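Local structure of beta-n-acetylhexosaminidase (Streptococcus pneumoniae, 4AZI) at residues 52-57 against 75-80; 109-114 against 168-173; 157-162 against 207-212; 161-166 against 214-219. The protein probably removes terminal beta-linked N-acetylglucosamine units from glycans, as a family 20 exo-beta-N-acetylhexosaminidase. The protein carries 2 engineered substitutions. All blocks are in the same frame, centred on the assembly; numbering follows the deposited sequence. Where two conformers were deposited one is given.

In the fold
All four contacts lie in the family 20 catalytic domain, a barrel of eight parallel strands ringed by helices. Interaction 1 comes first along the chain and joins the loop after strand 41-45 to helix 69-83. The other three share helix 153-170: interaction 2 sets its C-terminal end against strand 110-117, while interactions 3 and 4, centred about 8 Å apart, pack it against helix 203-219 and both touch a bound bicine. Interaction 1 touches interaction 2 through Phe53 and Leu55 against Phe169 and Phe170, and interaction 4 through Phe53 and Tyr166. Helix 153-170 is therefore held on several sides: by the barrel, by helix 203-219 and by the excursion that follows strand 41-45.

Interaction 1: 52-57 against 75-80; sequences RFLLDD and AIIEGT
Leu54 reaches from its loop to helix 69-83 and spreads its two methyl groups over successive residues of the helix surface. CD2 takes the inner position, 3.7 Å from CG2 of Ile76, the two side chains running past each other in opposite senses. The other branch, CD1, lies 3.9 Å from CD1 of Ile77, whose side chain comes across it at roughly a right angle. This is purely apolar packing, with the helix offering one isoleucine to each arm of the leucine fork.

One turn further on, Thr80 meets Arg52. The methyl CG2 of Thr80 sits over one face of the guanidinium, 3.3 Å above its plane and displaced toward the rim, so that NH1 of Arg52 is its closest neighbour at 3.4 Å. With CG2 anti to the backbone N of Thr80 and OG1 beside that nitrogen (chi1 -67°), the methyl goes to the arginine while the hydroxyl is left to hydrogen-bond Leu51 O. The guanidinium N-H groups are used in other directions: NH1 on Thr90 O, and NH2 on the carbonyls of Tyr84 and Arg19. Arg19 lines the inhibitor pocket, so the bond to its carbonyl may help to position that part of the backbone; the Arg52 side chain itself is about 13 Å from the inhibitor.

The contact thus fastens the irregular segment after barrel strand 41-45 onto helix 69-83. Helix 69-83 also meets helix 122-130, through Ala75 and Thr80, while Phe53 and Leu55 of the loop turn to helices 94-106 and 153-170.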
loop_
_atom_site.group_PDB
_atom_site.type_symbol
_atom_site.label_atom_id
_atom_site.label_comp_id
_atom_site.label_asym_id
_atom_site.label_seq_id
_atom_site.Cartn_x
_atom_site.Cartn_y
_atom_site.Cartn_z
ATOM N N ARG A 52 7.765 10.315 -4.482
ATOM C CA ARG A 52 6.837 11.351 -4.925
ATOM C C ARG A 52 6.027 11.972 -3.788
ATOM O O ARG A 52 4.821 12.222 -3.922
ATOM C CB ARG A 52 5.931 10.799 -6.035
ATOM C CG ARG A 52 6.714 10.157 -7.177
ATOM C CD ARG A 52 5.881 9.985 -8.438
ATOM N NE ARG A 52 6.698 9.445 -9.527
ATOM C CZ ARG A 52 7.437 10.186 -10.352
ATOM N NH1 ARG A 52 7.453 11.504 -10.234
ATOM N NH2 ARG A 52 8.155 9.605 -11.305
ATOM N N PHE A 53 6.704 12.219 -2.673
ATOM C CA PHE A 53 6.110 12.916 -1.536
ATOM C C PHE A 53 7.172 13.698 -0.784
ATOM O O PHE A 53 8.158 13.132 -0.303
ATOM C CB PHE A 53 5.399 11.932 -0.599
ATOM C CG PHE A 53 4.761 12.572 0.607
ATOM C CD1 PHE A 53 4.126 13.812 0.518
ATOM C CD2 PHE A 53 4.765 11.915 1.832
ATOM C CE1 PHE A 53 3.526 14.387 1.633
ATOM C CE2 PHE A 53 4.162 12.482 2.951
ATOM C CZ PHE A 53 3.542 13.721 2.850
ATOM N N LEU A 54 6.953 15.005 -0.687
ATOM C CA LEU A 54 7.799 15.879 0.118
ATOM C C LEU A 54 6.990 16.559 1.209
ATOM O O LEU A 54 5.928 17.135 0.945
ATOM C CB LEU A 54 8.475 16.944 -0.745
ATOM C CG LEU A 54 9.308 16.491 -1.943
ATOM C CD1 LEU A 54 9.578 17.684 -2.854
ATOM C CD2 LEU A 54 10.601 15.846 -1.468
ATOM N N LEU A 55 7.505 16.476 2.431
ATOM C CA LEU A 55 6.970 17.217 3.559
ATOM C C LEU A 55 7.405 18.676 3.457
ATOM O O LEU A 55 8.382 18.989 2.776
ATOM C CB LEU A 55 7.503 16.639 4.876
ATOM C CG LEU A 55 7.468 15.126 5.108
ATOM C CD1 LEU A 55 8.386 14.740 6.260
ATOM C CD2 LEU A 55 6.042 14.649 5.347
ATOM N N ASP A 56 6.700 19.554 4.165
ATOM C CA ASP A 56 7.067 20.964 4.228
ATOM C C ASP A 56 8.471 21.170 4.788
ATOM O O ASP A 56 9.228 21.976 4.248
ATOM C CB ASP A 56 6.041 21.761 5.031
ATOM C CG ASP A 56 4.686 21.806 4.352
ATOM O OD1 ASP A 56 4.641 21.775 3.105
ATOM O OD2 ASP A 56 3.666 21.870 5.067
ATOM N N ASP A 57 8.803 20.443 5.860
ATOM C CA ASP A 57 10.161 20.420 6.398
ATOM C C ASP A 57 10.839 19.070 6.180
ATOM O O ASP A 57 10.430 18.054 6.755
ATOM C CB ASP A 57 10.199 20.749 7.903
ATOM C CG ASP A 57 11.609 20.657 8.471
ATOM O OD1 ASP A 57 12.562 20.980 7.739
ATOM O OD2 ASP A 57 11.780 20.259 9.639
ATOM N N ALA A 75 17.585 17.391 -3.755
ATOM C CA ALA A 75 18.190 16.089 -4.000
ATOM C C ALA A 75 17.153 15.026 -4.392
ATOM O O ALA A 75 17.346 14.298 -5.370
ATOM C CB ALA A 75 18.979 15.644 -2.778
ATOM N N ILE A 76 16.065 14.949 -3.622
ATOM C CA ILE A 76 14.977 14.000 -3.865
ATOM C C ILE A 76 14.291 14.255 -5.211
ATOM O O ILE A 76 14.052 13.322 -5.975
ATOM C CB ILE A 76 13.943 14.015 -2.718
ATOM C CG1 ILE A 76 14.559 13.403 -1.455
ATOM C CG2 ILE A 76 12.678 13.264 -3.125
ATOM C CD1 ILE A 76 13.683 13.527 -0.224
ATOM N N ILE A 77 13.982 15.517 -5.498
ATOM C CA ILE A 77 13.426 15.866 -6.802
ATOM C C ILE A 77 14.353 15.358 -7.918
ATOM O O ILE A 77 13.897 14.694 -8.853
ATOM C CB ILE A 77 13.099 17.372 -6.920
ATOM C CG1 ILE A 77 11.916 17.710 -6.004
ATOM C CG2 ILE A 77 12.755 17.734 -8.360
ATOM C CD1 ILE A 77 11.715 19.186 -5.716
ATOM N N GLU A 78 15.650 15.631 -7.789
ATOM C CA GLU A 78 16.648 15.110 -8.734
ATOM C C GLU A 78 16.691 13.583 -8.830
ATOM O O GLU A 78 16.754 13.036 -9.927
ATOM C CB GLU A 78 18.034 15.678 -8.431
ATOM C CG GLU A 78 18.247 17.056 -9.047
ATOM C CD GLU A 78 19.202 17.929 -8.255
ATOM O OE1 GLU A 78 19.872 17.420 -7.324
ATOM O OE2 GLU A 78 19.265 19.140 -8.554
ATOM N N GLY A 79 16.670 12.896 -7.691
ATOM C CA GLY A 79 16.589 11.429 -7.693
ATOM C C GLY A 79 15.337 10.923 -8.412
ATOM O O GLY A 79 15.386 9.970 -9.201
ATOM N N THR A 80 14.211 11.580 -8.156
ATOM C CA THR A 80 12.936 11.140 -8.713
ATOM C C THR A 80 12.867 11.365 -10.227
ATOM O O THR A 80 12.453 10.470 -10.972
ATOM C CB THR A 80 11.750 11.757 -7.940
ATOM O OG1 THR A 80 11.742 11.212 -6.616
ATOM C CG2 THR A 80 10.418 11.456 -8.620
#

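Interaction 2: 109-114 against 168-173; sequences IGLIPA and DFFAGK. With EDO (1,2-ethanediol), chain E.
Lys173 NZ holds two oxygens where helix 153-170 gives way to the turn leading to strand 176-180, and the backbone of the same lysine is joined to Leu111 through a water. The shorter of its two bonds, 2.6 Å, runs from NZ to Phe169 O, entering in the carbonyl plane at a C=O...N angle of 150°. The other, 2.8 Å, goes from NZ to O2 of an ethanediol that is probably a crystallisation additive and that also binds Gln94. A bend in the last torsion of Lys173 (chi4 58°) turns the ammonium back to the end of the helix. On the barrel side, the water accepts from Leu111 N at 3.0 Å and donates to Lys173 O at 3.1 Å.

The direct contact is apolar and centres on the Phe170 ring, which lies between two groups. Pro113 covers one face: its CG stands 3.6 Å from the ring centroid, only 5° off the ring normal, a CH-pi contact, while its CB comes to 3.5 Å from CZ of Phe170. Over the opposite face, also near the centre, lies CD2 of Phe169. Leu111 adds a looser touch, its CD2 approaching CE1 of Phe170.

Strand 110-117, helix 153-170 and strand 176-180 form a beta-alpha-beta crossover of the barrel, and this contact presses the helix end onto the first strand. Its chemistry divides accordingly: CH-pi and dispersion forces fill the buried interface, whereas at its margin Lys173 NZ bonds Phe169 O, and a water links Lys173 O to Leu111 N.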
loop_
_atom_site.group_PDB
_atom_site.type_symbol
_atom_site.label_atom_id
_atom_site.label_comp_id
_atom_site.label_asym_id
_atom_site.label_seq_id
_atom_site.Cartn_x
_atom_site.Cartn_y
_atom_site.Cartn_z
ATOM N N ILE A 109 -12.835 5.891 4.551
ATOM C CA ILE A 109 -11.764 5.219 3.823
ATOM C C ILE A 109 -10.456 5.563 4.539
ATOM O O ILE A 109 -10.146 6.734 4.742
ATOM C CB ILE A 109 -11.700 5.685 2.339
ATOM C CG1 ILE A 109 -12.969 5.296 1.554
ATOM C CG2 ILE A 109 -10.455 5.159 1.634
ATOM C CD1 ILE A 109 -13.296 3.812 1.511
ATOM N N GLY A 110 -9.704 4.548 4.944
ATOM C CA GLY A 110 -8.375 4.782 5.476
ATOM C C GLY A 110 -7.352 4.973 4.369
ATOM O O GLY A 110 -7.558 4.540 3.237
ATOM N N LEU A 111 -6.255 5.649 4.683
ATOM C CA LEU A 111 -5.096 5.646 3.799
ATOM C C LEU A 111 -3.973 4.804 4.414
ATOM O O LEU A 111 -3.684 4.904 5.607
ATOM C CB LEU A 111 -4.595 7.067 3.508
ATOM C CG LEU A 111 -3.458 7.101 2.477
ATOM C CD1 LEU A 111 -3.994 7.312 1.066
ATOM C CD2 LEU A 111 -2.427 8.160 2.824
ATOM N N ILE A 112 -3.356 3.962 3.592
ATOM C CA ILE A 112 -2.158 3.254 3.995
ATOM C C ILE A 112 -0.978 3.665 3.117
ATOM O O ILE A 112 -0.871 3.220 1.973
ATOM C CB ILE A 112 -2.318 1.716 3.945
ATOM C CG1 ILE A 112 -3.604 1.250 4.637
ATOM C CG2 ILE A 112 -1.092 1.042 4.553
ATOM C CD1 ILE A 112 -3.930 -0.220 4.401
ATOM N N PRO A 113 -0.074 4.502 3.651
ATOM C CA PRO A 113 1.129 4.857 2.890
ATOM C C PRO A 113 2.189 3.756 2.853
ATOM O O PRO A 113 2.364 3.014 3.838
ATOM C CB PRO A 113 1.678 6.048 3.672
ATOM C CG PRO A 113 1.282 5.763 5.090
ATOM C CD PRO A 113 -0.086 5.135 4.988
ATOM N N ALA A 114 2.910 3.684 1.735
ATOM C CA ALA A 114 4.128 2.884 1.617
ATOM C C ALA A 114 5.311 3.758 1.187
ATOM O O ALA A 114 5.180 4.587 0.265
ATOM C CB ALA A 114 3.931 1.732 0.636
ATOM N N ASP A 168 6.799 10.238 11.195
ATOM C CA ASP A 168 6.387 11.360 12.041
ATOM C C ASP A 168 5.135 12.066 11.490
ATOM O O ASP A 168 4.197 12.343 12.245
ATOM C CB ASP A 168 7.563 12.335 12.309
ATOM C CG ASP A 168 8.661 11.710 13.204
ATOM O OD1 ASP A 168 8.360 10.738 13.907
ATOM O OD2 ASP A 168 9.825 12.179 13.216
ATOM N N PHE A 169 5.099 12.320 10.182
ATOM C CA PHE A 169 3.915 12.947 9.565
ATOM C C PHE A 169 2.659 12.053 9.612
ATOM O O PHE A 169 1.572 12.536 9.925
ATOM C CB PHE A 169 4.216 13.415 8.135
ATOM C CG PHE A 169 2.989 13.751 7.329
ATOM C CD1 PHE A 169 2.397 15.010 7.425
ATOM C CD2 PHE A 169 2.421 12.806 6.473
ATOM C CE1 PHE A 169 1.264 15.319 6.685
ATOM C CE2 PHE A 169 1.281 13.108 5.729
ATOM C CZ PHE A 169 0.701 14.363 5.845
ATOM N N PHE A 170 2.816 10.761 9.322
ATOM C CA PHE A 170 1.685 9.825 9.319
ATOM C C PHE A 170 1.203 9.403 10.709
ATOM O O PHE A 170 0.044 9.024 10.852
ATOM C CB PHE A 170 1.977 8.583 8.452
ATOM C CG PHE A 170 2.100 8.888 6.990
ATOM C CD1 PHE A 170 1.013 9.360 6.273
ATOM C CD2 PHE A 170 3.315 8.712 6.329
ATOM C CE1 PHE A 170 1.127 9.653 4.921
ATOM C CE2 PHE A 170 3.439 9.007 4.980
ATOM C CZ PHE A 170 2.343 9.479 4.274
ATOM N N ALA A 171 2.079 9.473 11.718
ATOM C CA ALA A 171 1.700 9.164 13.098
ATOM C C ALA A 171 0.432 9.909 13.484
ATOM O O ALA A 171 0.384 11.139 13.437
ATOM C CB ALA A 171 2.834 9.493 14.067
ATOM N N GLY A 172 -0.603 9.155 13.832
ATOM C CA GLY A 172 -1.891 9.728 14.197
ATOM C C GLY A 172 -2.761 10.186 13.040
ATOM O O GLY A 172 -3.828 10.747 13.264
ATOM N N LYS A 173 -2.315 9.952 11.804
ATOM C CA LYS A 173 -3.120 10.246 10.613
ATOM C C LYS A 173 -3.575 8.951 9.926
ATOM O O LYS A 173 -4.629 8.903 9.287
ATOM C CB LYS A 173 -2.337 11.126 9.627
ATOM C CG LYS A 173 -1.950 12.507 10.169
ATOM C CD LYS A 173 -1.409 13.413 9.070
ATOM C CE LYS A 173 -0.935 14.758 9.618
ATOM N NZ LYS A 173 0.125 14.628 10.664
HETATM C C1 EDO E . 3.393 17.487 10.235
HETATM O O1 EDO E . 4.159 18.607 9.784
HETATM C C2 EDO E . 2.044 17.995 10.724
HETATM O O2 EDO E . 1.010 17.208 10.121
HETATM O O HOH W 1 -6.199 7.267 7.206
#

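Interaction 3: 157-162 against 207-212; sequences NFVKAL and AEYANT. With BCN (bicine), chain J.
Val159 and Tyr209 make the tight part of this contact between neighbouring barrel helices, CG1 of Val159 lying 3.3 Å from OH of Tyr209. The two side chains cross at about a right angle, the methyl ending at the phenol oxygen, and the hydroxyl, which forms no bond with it, is paired with Ser117 OG at the end of strand 110-117. The axes of segments 157-162 and 207-212 run 21° from parallel and approach to 12.0 Å, and long side chains span the distance. Tyr209 does so with CG anti to its own backbone N (chi1 -178°), which sends the ring across to the other helix.

Toward solvent the packing passes to Lys160, the residue most buried by the contact. Its aliphatic part runs along the tyrosine in the reverse sense, CG at 3.8 Å from CE1 of Tyr209, and its CD lies 3.8 Å from CG2 of Thr212. Beyond these the contact is loose: NZ stays 5.1 Å from OE2 of Glu208, and a water bridges the pair, accepting from NZ at 2.8 Å and donating to OE2 at 3.3 Å. On the same flank Thr212 CG2 faces the bound bicine.

The chemistry is thus graded from inside to outside. Carbon contacts and a satisfied phenol fill the buried side, whereas the opposite charges on the solvent side interact through water and probably contribute only a modest, screened attraction.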
loop_
_atom_site.group_PDB
_atom_site.type_symbol
_atom_site.label_atom_id
_atom_site.label_comp_id
_atom_site.label_asym_id
_atom_site.label_seq_id
_atom_site.Cartn_x
_atom_site.Cartn_y
_atom_site.Cartn_z
ATOM N N ASN A 157 22.050 5.219 7.982
ATOM C CA ASN A 157 21.688 6.216 8.986
ATOM C C ASN A 157 20.813 7.290 8.370
ATOM O O ASN A 157 19.824 7.713 8.971
ATOM C CB ASN A 157 22.917 6.812 9.673
ATOM C CG ASN A 157 23.536 5.862 10.687
ATOM O OD1 ASN A 157 22.879 4.950 11.171
ATOM N ND2 ASN A 157 24.802 6.083 11.017
ATOM N N PHE A 158 21.147 7.691 7.148
ATOM C CA PHE A 158 20.343 8.691 6.451
ATOM C C PHE A 158 18.926 8.214 6.139
ATOM O O PHE A 158 17.952 8.896 6.464
ATOM C CB PHE A 158 21.006 9.154 5.165
ATOM C CG PHE A 158 20.288 10.290 4.522
ATOM C CD1 PHE A 158 20.550 11.595 4.915
ATOM C CD2 PHE A 158 19.315 10.056 3.556
ATOM C CE1 PHE A 158 19.870 12.651 4.341
ATOM C CE2 PHE A 158 18.630 11.105 2.979
ATOM C CZ PHE A 158 18.910 12.406 3.373
ATOM N N VAL A 159 18.819 7.060 5.492
ATOM C CA VAL A 159 17.519 6.533 5.080
ATOM C C VAL A 159 16.590 6.329 6.273
ATOM O O VAL A 159 15.439 6.744 6.224
ATOM C CB VAL A 159 17.666 5.256 4.233
ATOM C CG1 VAL A 159 16.320 4.593 3.994
ATOM C CG2 VAL A 159 18.309 5.609 2.899
ATOM N N LYS A 160 17.106 5.720 7.343
ATOM C CA LYS A 160 16.343 5.524 8.571
ATOM C C LYS A 160 15.786 6.828 9.141
ATOM O O LYS A 160 14.640 6.870 9.595
ATOM C CB LYS A 160 17.189 4.836 9.643
ATOM C CG LYS A 160 17.447 3.365 9.385
ATOM C CD LYS A 160 18.098 2.731 10.598
ATOM C CE LYS A 160 19.323 1.924 10.215
ATOM N NZ LYS A 160 19.962 1.320 11.422
ATOM N N ALA A 161 16.613 7.875 9.134
ATOM C CA ALA A 161 16.196 9.187 9.605
ATOM C C ALA A 161 15.094 9.744 8.708
ATOM O O ALA A 161 14.095 10.254 9.214
ATOM C CB ALA A 161 17.382 10.150 9.666
ATOM N N LEU A 162 15.276 9.617 7.389
ATOM C CA LEU A 162 14.278 10.054 6.393
ATOM C C LEU A 162 12.937 9.347 6.576
ATOM O O LEU A 162 11.890 9.987 6.622
ATOM C CB LEU A 162 14.791 9.831 4.967
ATOM C CG LEU A 162 13.860 10.311 3.841
ATOM C CD1 LEU A 162 13.631 11.811 3.957
ATOM C CD2 LEU A 162 14.449 9.957 2.482
ATOM N N ALA A 207 17.738 -8.362 8.328
ATOM C CA ALA A 207 16.768 -8.537 9.402
ATOM C C ALA A 207 16.909 -7.427 10.448
ATOM O O ALA A 207 15.916 -6.904 10.940
ATOM C CB ALA A 207 16.919 -9.908 10.042
ATOM N N GLU A 208 18.151 -7.059 10.749
ATOM C CA GLU A 208 18.453 -5.984 11.686
ATOM C C GLU A 208 17.794 -4.679 11.226
ATOM O O GLU A 208 17.199 -3.965 12.035
ATOM C CB GLU A 208 19.973 -5.833 11.822
ATOM C CG GLU A 208 20.433 -4.692 12.705
ATOM C CD GLU A 208 21.864 -4.276 12.426
ATOM O OE1 GLU A 208 22.681 -5.130 12.013
ATOM O OE2 GLU A 208 22.175 -3.083 12.617
ATOM N N TYR A 209 17.875 -4.409 9.925
ATOM C CA TYR A 209 17.258 -3.228 9.297
ATOM C C TYR A 209 15.722 -3.302 9.224
ATOM O O TYR A 209 15.021 -2.299 9.464
ATOM C CB TYR A 209 17.836 -3.038 7.893
ATOM C CG TYR A 209 17.312 -1.824 7.172
ATOM C CD1 TYR A 209 17.775 -0.545 7.487
ATOM C CD2 TYR A 209 16.366 -1.953 6.151
ATOM C CE1 TYR A 209 17.299 0.568 6.812
ATOM C CE2 TYR A 209 15.876 -0.844 5.483
ATOM C CZ TYR A 209 16.344 0.413 5.819
ATOM O OH TYR A 209 15.860 1.516 5.150
ATOM N N ALA A 210 15.209 -4.487 8.883
ATOM C CA ALA A 210 13.768 -4.725 8.826
ATOM C C ALA A 210 13.134 -4.579 10.208
ATOM O O ALA A 210 12.086 -3.942 10.356
ATOM C CB ALA A 210 13.470 -6.093 8.232
ATOM N N ASN A 211 13.795 -5.141 11.218
ATOM C CA ASN A 211 13.317 -5.074 12.585
ATOM C C ASN A 211 13.351 -3.633 13.121
ATOM O O ASN A 211 12.421 -3.189 13.814
ATOM C CB ASN A 211 14.128 -6.031 13.479
ATOM C CG ASN A 211 13.878 -7.504 13.160
ATOM O OD1 ASN A 211 12.889 -7.858 12.512
ATOM N ND2 ASN A 211 14.781 -8.382 13.630
ATOM N N THR A 212 14.411 -2.902 12.775
ATOM C CA THR A 212 14.521 -1.486 13.115
ATOM C C THR A 212 13.315 -0.675 12.609
ATOM O O THR A 212 12.672 0.054 13.389
ATOM C CB THR A 212 15.859 -0.895 12.614
ATOM O OG1 THR A 212 16.941 -1.534 13.315
ATOM C CG2 THR A 212 15.919 0.597 12.859
HETATM N N1 BCN J . 15.294 -0.454 18.091
HETATM C C1 BCN J . 14.535 0.824 18.157
HETATM C C2 BCN J . 14.465 1.574 16.815
HETATM O O21 BCN J . 15.544 1.806 16.221
HETATM O O22 BCN J . 13.329 1.916 16.424
HETATM C C3 BCN J . 15.221 -1.180 16.798
HETATM C C4 BCN J . 16.056 -2.468 16.793
HETATM O O4 BCN J . 15.221 -3.566 16.403
HETATM C C5 BCN J . 15.088 -1.272 19.321
HETATM C C6 BCN J . 13.708 -1.958 19.405
HETATM O O6 BCN J . 12.873 -1.252 20.328
HETATM O O HOH W 2 19.790 -1.441 11.076
#

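Interaction 4: 161-166 against 214-219; sequences ALIGKY and AAMAKE. With BCN (bicine), chain J.
Met216, one of the residues of helix 203-219 that line the bicine pocket, reaches over to helix 153-170 and places its terminal methyl against the backbone at Gly164. The approach is close: CE of Met216 lies 3.6 Å from N of Gly164 and 3.8 Å from its CA, and it also comes near Lys160 O one turn earlier. With no side chain at Gly164, the methyl can rest directly on the helix backbone, and CA of Gly164 and CA of Met216 are 7.1 Å apart. Ile163 borders the methyl more loosely, its CG2 at 4.3 Å from CE of Met216. The methionine runs outward extended through SD (chi2 168°), and a final bend (chi3 58°) lays CE on the glycine.

Nearer its root the same side chain borders the ligand: CG of Met216 is 3.3 Å from the carboxylate oxygen O22 of bicine, and CB of Ala215 is 3.5 Å from the same oxygen. Asn211, Thr212 and Glu219 also line the pocket, the last in two conformers, so its contact is less certain.

The two helices follow consecutive barrel strands, 110-117 and 176-180, and are adjacent on the outside of the barrel. Inward, Ile163 packs on Ile115 and Ser117 of strand 110-117 and Ala217 on Pro224 of strand 223-227, while Ala161 and Leu162 turn to Ile60 of the small strand 60-62.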
loop_
_atom_site.group_PDB
_atom_site.type_symbol
_atom_site.label_atom_id
_atom_site.label_comp_id
_atom_site.label_asym_id
_atom_site.label_seq_id
_atom_site.Cartn_x
_atom_site.Cartn_y
_atom_site.Cartn_z
ATOM N N ALA A 161 16.613 7.875 9.134
ATOM C CA ALA A 161 16.196 9.187 9.605
ATOM C C ALA A 161 15.094 9.744 8.708
ATOM O O ALA A 161 14.095 10.254 9.214
ATOM C CB ALA A 161 17.382 10.150 9.666
ATOM N N LEU A 162 15.276 9.617 7.389
ATOM C CA LEU A 162 14.278 10.054 6.393
ATOM C C LEU A 162 12.937 9.347 6.576
ATOM O O LEU A 162 11.890 9.987 6.622
ATOM C CB LEU A 162 14.791 9.831 4.967
ATOM C CG LEU A 162 13.860 10.311 3.841
ATOM C CD1 LEU A 162 13.631 11.811 3.957
ATOM C CD2 LEU A 162 14.449 9.957 2.482
ATOM N N ILE A 163 12.973 8.024 6.692
ATOM C CA ILE A 163 11.738 7.260 6.911
ATOM C C ILE A 163 11.090 7.599 8.254
ATOM O O ILE A 163 9.866 7.598 8.366
ATOM C CB ILE A 163 11.949 5.748 6.706
ATOM C CG1 ILE A 163 12.039 5.472 5.202
ATOM C CG2 ILE A 163 10.795 4.950 7.300
ATOM C CD1 ILE A 163 12.816 4.235 4.855
ATOM N N GLY A 164 11.920 7.899 9.252
ATOM C CA GLY A 164 11.455 8.437 10.538
ATOM C C GLY A 164 10.619 9.704 10.404
ATOM O O GLY A 164 9.558 9.826 11.030
ATOM N N LYS A 165 11.090 10.658 9.600
ATOM C CA LYS A 165 10.339 11.893 9.346
ATOM C C LYS A 165 8.992 11.618 8.693
ATOM O O LYS A 165 7.976 12.111 9.176
ATOM C CB LYS A 165 11.142 12.907 8.522
ATOM C CG LYS A 165 12.274 13.571 9.288
ATOM C CD LYS A 165 11.791 14.389 10.479
ATOM C CE LYS A 165 12.990 14.834 11.304
ATOM N NZ LYS A 165 12.632 15.621 12.519
ATOM N N TYR A 166 8.973 10.821 7.620
ATOM C CA TYR A 166 7.701 10.419 7.005
ATOM C C TYR A 166 6.773 9.759 8.026
ATOM O O TYR A 166 5.589 10.079 8.083
ATOM C CB TYR A 166 7.905 9.490 5.794
ATOM C CG TYR A 166 8.466 10.160 4.556
ATOM C CD1 TYR A 166 7.752 11.159 3.887
ATOM C CD2 TYR A 166 9.703 9.777 4.036
ATOM C CE1 TYR A 166 8.260 11.769 2.749
ATOM C CE2 TYR A 166 10.221 10.379 2.895
ATOM C CZ TYR A 166 9.492 11.377 2.256
ATOM O OH TYR A 166 9.991 11.975 1.125
ATOM N N ALA A 214 10.401 -1.763 11.767
ATOM C CA ALA A 214 9.211 -2.268 12.466
ATOM C C ALA A 214 9.095 -1.601 13.833
ATOM O O ALA A 214 8.031 -1.081 14.200
ATOM C CB ALA A 214 9.275 -3.791 12.610
ATOM N N ALA A 215 10.204 -1.589 14.571
ATOM C CA ALA A 215 10.271 -0.918 15.872
ATOM C C ALA A 215 9.944 0.572 15.761
ATOM O O ALA A 215 9.267 1.143 16.622
ATOM C CB ALA A 215 11.644 -1.104 16.484
ATOM N N MET A 216 10.428 1.190 14.690
ATOM C CA MET A 216 10.250 2.607 14.487
ATOM C C MET A 216 8.773 2.904 14.291
ATOM O O MET A 216 8.245 3.875 14.849
ATOM C CB MET A 216 11.063 3.065 13.284
ATOM C CG MET A 216 12.488 3.475 13.621
ATOM S SD MET A 216 13.531 3.680 12.164
ATOM C CE MET A 216 12.636 4.923 11.215
ATOM N N ALA A 217 8.127 2.047 13.502
ATOM C CA ALA A 217 6.709 2.138 13.213
ATOM C C ALA A 217 5.919 2.089 14.508
ATOM O O ALA A 217 5.081 2.952 14.747
ATOM C CB ALA A 217 6.278 1.004 12.285
ATOM N N LYS A 218 6.219 1.093 15.348
ATOM C CA LYS A 218 5.481 0.867 16.585
ATOM C C LYS A 218 5.636 1.976 17.622
ATOM O O LYS A 218 4.676 2.296 18.331
ATOM C CB LYS A 218 5.862 -0.493 17.205
ATOM C CG LYS A 218 5.286 -1.698 16.458
ATOM C CD LYS A 218 5.635 -3.028 17.119
ATOM C CE LYS A 218 7.029 -3.525 16.755
ATOM N NZ LYS A 218 7.312 -4.844 17.406
ATOM N N GLU A 219 6.834 2.555 17.714
ATOM C CA GLU A 219 7.105 3.603 18.704
ATOM C C GLU A 219 6.447 4.931 18.328
ATOM O O GLU A 219 6.320 5.829 19.164
ATOM C CB GLU A 219 8.614 3.773 18.960
ATOM C CG GLU A 219 9.392 4.393 17.812
ATOM C CD GLU A 219 10.835 4.717 18.166
ATOM O OE1 GLU A 219 11.102 5.088 19.330
ATOM O OE2 GLU A 219 11.709 4.605 17.275
HETATM N N1 BCN J . 15.294 -0.454 18.091
HETATM C C1 BCN J . 14.535 0.824 18.157
HETATM C C2 BCN J . 14.465 1.574 16.815
HETATM O O21 BCN J . 15.544 1.806 16.221
HETATM O O22 BCN J . 13.329 1.916 16.424
HETATM C C3 BCN J . 15.221 -1.180 16.798
HETATM C C4 BCN J . 16.056 -2.468 16.793
HETATM O O4 BCN J . 15.221 -3.566 16.403
HETATM C C5 BCN J . 15.088 -1.272 19.321
HETATM C C6 BCN J . 13.708 -1.958 19.405
HETATM O O6 BCN J . 12.873 -1.252 20.328
#